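Local structure of Ras GTPase-activating-like protein IQGAP2 (Homo sapiens, 5CJP) at residues Q107-Q112 against L197-L202. The protein carries a domain related to Ras GTPase activators and probably binds Rho-type GTPases such as Cdc42 rather than speeding their GTP hydrolysis. Sequence-based numbering, arbitrary orientation.
Sequences QNTLRQ and LLPYGL
Thr-109 reaches across to the backbone of Leu-197 and the ring of Pro-199, and Gln-112 meets one methyl of Leu-197; no hydrogen bond joins the two segments. The Thr-109 hydroxyl lies anti to its own backbone N (chi1 177°), which sets OG1 beside the carbonyl carbon, facing segment 197-202. There OG1 stands 3.8 Å from Leu-197 O, too long for a hydrogen bond, and 4.2 Å from Pro-199 CD. Thr-109 is buried, whereas Pro-199, the N-cap residue of helix 200-216, is partly exposed. The side chain of Gln-112 leaves with CG also trans to N and then bends at chi2 (-147°). It crosses that of Leu-197 at about a right angle, with Gln-112 OE1 in van der Waals touch 4.0 Å from Leu-197 CD1. OE1 is hydrogen-bonded instead to a basic side chain of another protein's chain, and a basic side chain of that chain also packs on Leu-197. Within this GAP-related helical domain, the contact thus joins the loop and start of helix 111-123 to the turn entering helix 200-216, beside the bound protein, with Tyr-237 of helix 222-243 against Thr-109 and Asn-101 of helix 92-102 against Pro-199.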
loop_
_atom_site.group_PDB
_atom_site.type_symbol
_atom_site.label_atom_id
_atom_site.label_comp_id
_atom_site.label_asym_id
_atom_site.label_seq_id
_atom_site.Cartn_x
_atom_site.Cartn_y
_atom_site.Cartn_z
ATOM N N GLN E 107 1.299 20.118 -6.596
ATOM C CA GLN E 107 2.193 19.249 -7.360
ATOM C C GLN E 107 2.699 19.804 -8.669
ATOM O O GLN E 107 3.788 20.375 -8.727
ATOM C CB GLN E 107 1.540 17.888 -7.605
ATOM C CG GLN E 107 1.909 16.891 -6.538
ATOM C CD GLN E 107 1.285 15.538 -6.741
ATOM O OE1 GLN E 107 1.729 14.747 -7.571
ATOM N NE2 GLN E 107 0.240 15.259 -5.977
ATOM N N ASN E 108 1.917 19.617 -9.725
ATOM C CA ASN E 108 2.295 20.105 -11.039
ATOM C C ASN E 108 2.577 21.604 -10.987
ATOM O O ASN E 108 1.699 22.413 -11.278
ATOM C CB ASN E 108 1.180 19.819 -12.056
ATOM C CG ASN E 108 0.976 18.328 -12.305
ATOM O OD1 ASN E 108 0.714 17.562 -11.374
ATOM N ND2 ASN E 108 1.096 17.915 -13.566
ATOM N N THR E 109 3.795 21.969 -10.597
ATOM C CA THR E 109 4.188 23.372 -10.531
ATOM C C THR E 109 5.430 23.577 -11.390
ATOM O O THR E 109 5.437 24.410 -12.301
ATOM C CB THR E 109 4.480 23.828 -9.079
ATOM O OG1 THR E 109 4.929 25.193 -9.094
ATOM C CG2 THR E 109 5.533 22.928 -8.421
ATOM N N LEU E 110 6.482 22.815 -11.108
ATOM C CA LEU E 110 7.692 22.923 -11.900
ATOM C C LEU E 110 7.495 22.165 -13.205
ATOM O O LEU E 110 7.929 22.617 -14.263
ATOM C CB LEU E 110 8.902 22.370 -11.135
ATOM C CG LEU E 110 9.464 23.305 -10.060
ATOM C CD1 LEU E 110 10.693 22.695 -9.439
ATOM C CD2 LEU E 110 9.801 24.633 -10.678
ATOM N N ARG E 111 6.828 21.016 -13.130
ATOM C CA ARG E 111 6.589 20.238 -14.337
ATOM C C ARG E 111 5.526 20.966 -15.151
ATOM O O ARG E 111 5.514 20.906 -16.377
ATOM C CB ARG E 111 6.164 18.800 -13.996
ATOM C CG ARG E 111 4.689 18.513 -14.027
ATOM C CD ARG E 111 4.419 17.029 -13.755
ATOM N NE ARG E 111 5.187 16.145 -14.636
ATOM C CZ ARG E 111 4.920 14.852 -14.831
ATOM N NH1 ARG E 111 3.900 14.280 -14.214
ATOM N NH2 ARG E 111 5.675 14.118 -15.638
ATOM N N GLN E 112 4.651 21.684 -14.466
ATOM C CA GLN E 112 3.620 22.446 -15.153
ATOM C C GLN E 112 4.188 23.834 -15.400
ATOM O O GLN E 112 3.507 24.835 -15.206
ATOM C CB GLN E 112 2.368 22.561 -14.276
ATOM C CG GLN E 112 1.216 23.315 -14.920
ATOM C CD GLN E 112 0.375 24.088 -13.913
ATOM O OE1 GLN E 112 0.232 25.307 -14.013
ATOM N NE2 GLN E 112 -0.196 23.379 -12.947
ATOM N N LEU E 197 2.601 31.730 -10.758
ATOM C CA LEU E 197 2.321 30.314 -10.586
ATOM C C LEU E 197 3.192 29.704 -9.499
ATOM O O LEU E 197 3.065 28.528 -9.195
ATOM C CB LEU E 197 2.551 29.557 -11.894
ATOM C CG LEU E 197 1.581 29.778 -13.057
ATOM C CD1 LEU E 197 1.972 28.859 -14.207
ATOM C CD2 LEU E 197 0.157 29.481 -12.612
ATOM N N LEU E 198 4.101 30.492 -8.942
ATOM C CA LEU E 198 4.951 30.000 -7.879
ATOM C C LEU E 198 4.088 29.790 -6.634
ATOM O O LEU E 198 3.045 30.414 -6.473
ATOM C CB LEU E 198 6.074 30.999 -7.552
ATOM C CG LEU E 198 7.312 31.023 -8.434
ATOM C CD1 LEU E 198 8.381 31.841 -7.751
ATOM C CD2 LEU E 198 7.822 29.614 -8.648
ATOM N N PRO E 199 4.515 28.902 -5.740
ATOM C CA PRO E 199 3.749 28.637 -4.516
ATOM C C PRO E 199 3.853 29.800 -3.544
ATOM O O PRO E 199 4.933 30.369 -3.376
ATOM C CB PRO E 199 4.415 27.384 -3.946
ATOM C CG PRO E 199 5.025 26.728 -5.139
ATOM C CD PRO E 199 5.572 27.903 -5.933
ATOM N N TYR E 200 2.738 30.145 -2.905
ATOM C CA TYR E 200 2.730 31.229 -1.914
ATOM C C TYR E 200 3.811 30.999 -0.846
ATOM O O TYR E 200 4.646 31.880 -0.596
ATOM C CB TYR E 200 1.371 31.325 -1.207
ATOM C CG TYR E 200 1.434 32.216 0.013
ATOM C CD1 TYR E 200 1.598 33.601 -0.111
ATOM C CD2 TYR E 200 1.434 31.672 1.297
ATOM C CE1 TYR E 200 1.772 34.408 1.010
ATOM C CE2 TYR E 200 1.611 32.470 2.428
ATOM C CZ TYR E 200 1.778 33.839 2.282
ATOM O OH TYR E 200 1.967 34.630 3.406
ATOM N N GLY E 201 3.779 29.815 -0.216
ATOM C CA GLY E 201 4.746 29.484 0.822
ATOM C C GLY E 201 6.207 29.695 0.429
ATOM O O GLY E 201 7.014 30.184 1.218
ATOM N N LEU E 202 6.564 29.312 -0.786
ATOM C CA LEU E 202 7.927 29.510 -1.237
ATOM C C LEU E 202 8.234 31.012 -1.361
ATOM O O LEU E 202 9.320 31.476 -0.979
ATOM C CB LEU E 202 8.131 28.837 -2.594
ATOM C CG LEU E 202 9.508 29.027 -3.217
ATOM C CD1 LEU E 202 10.552 28.727 -2.178
ATOM C CD2 LEU E 202 9.676 28.131 -4.453
#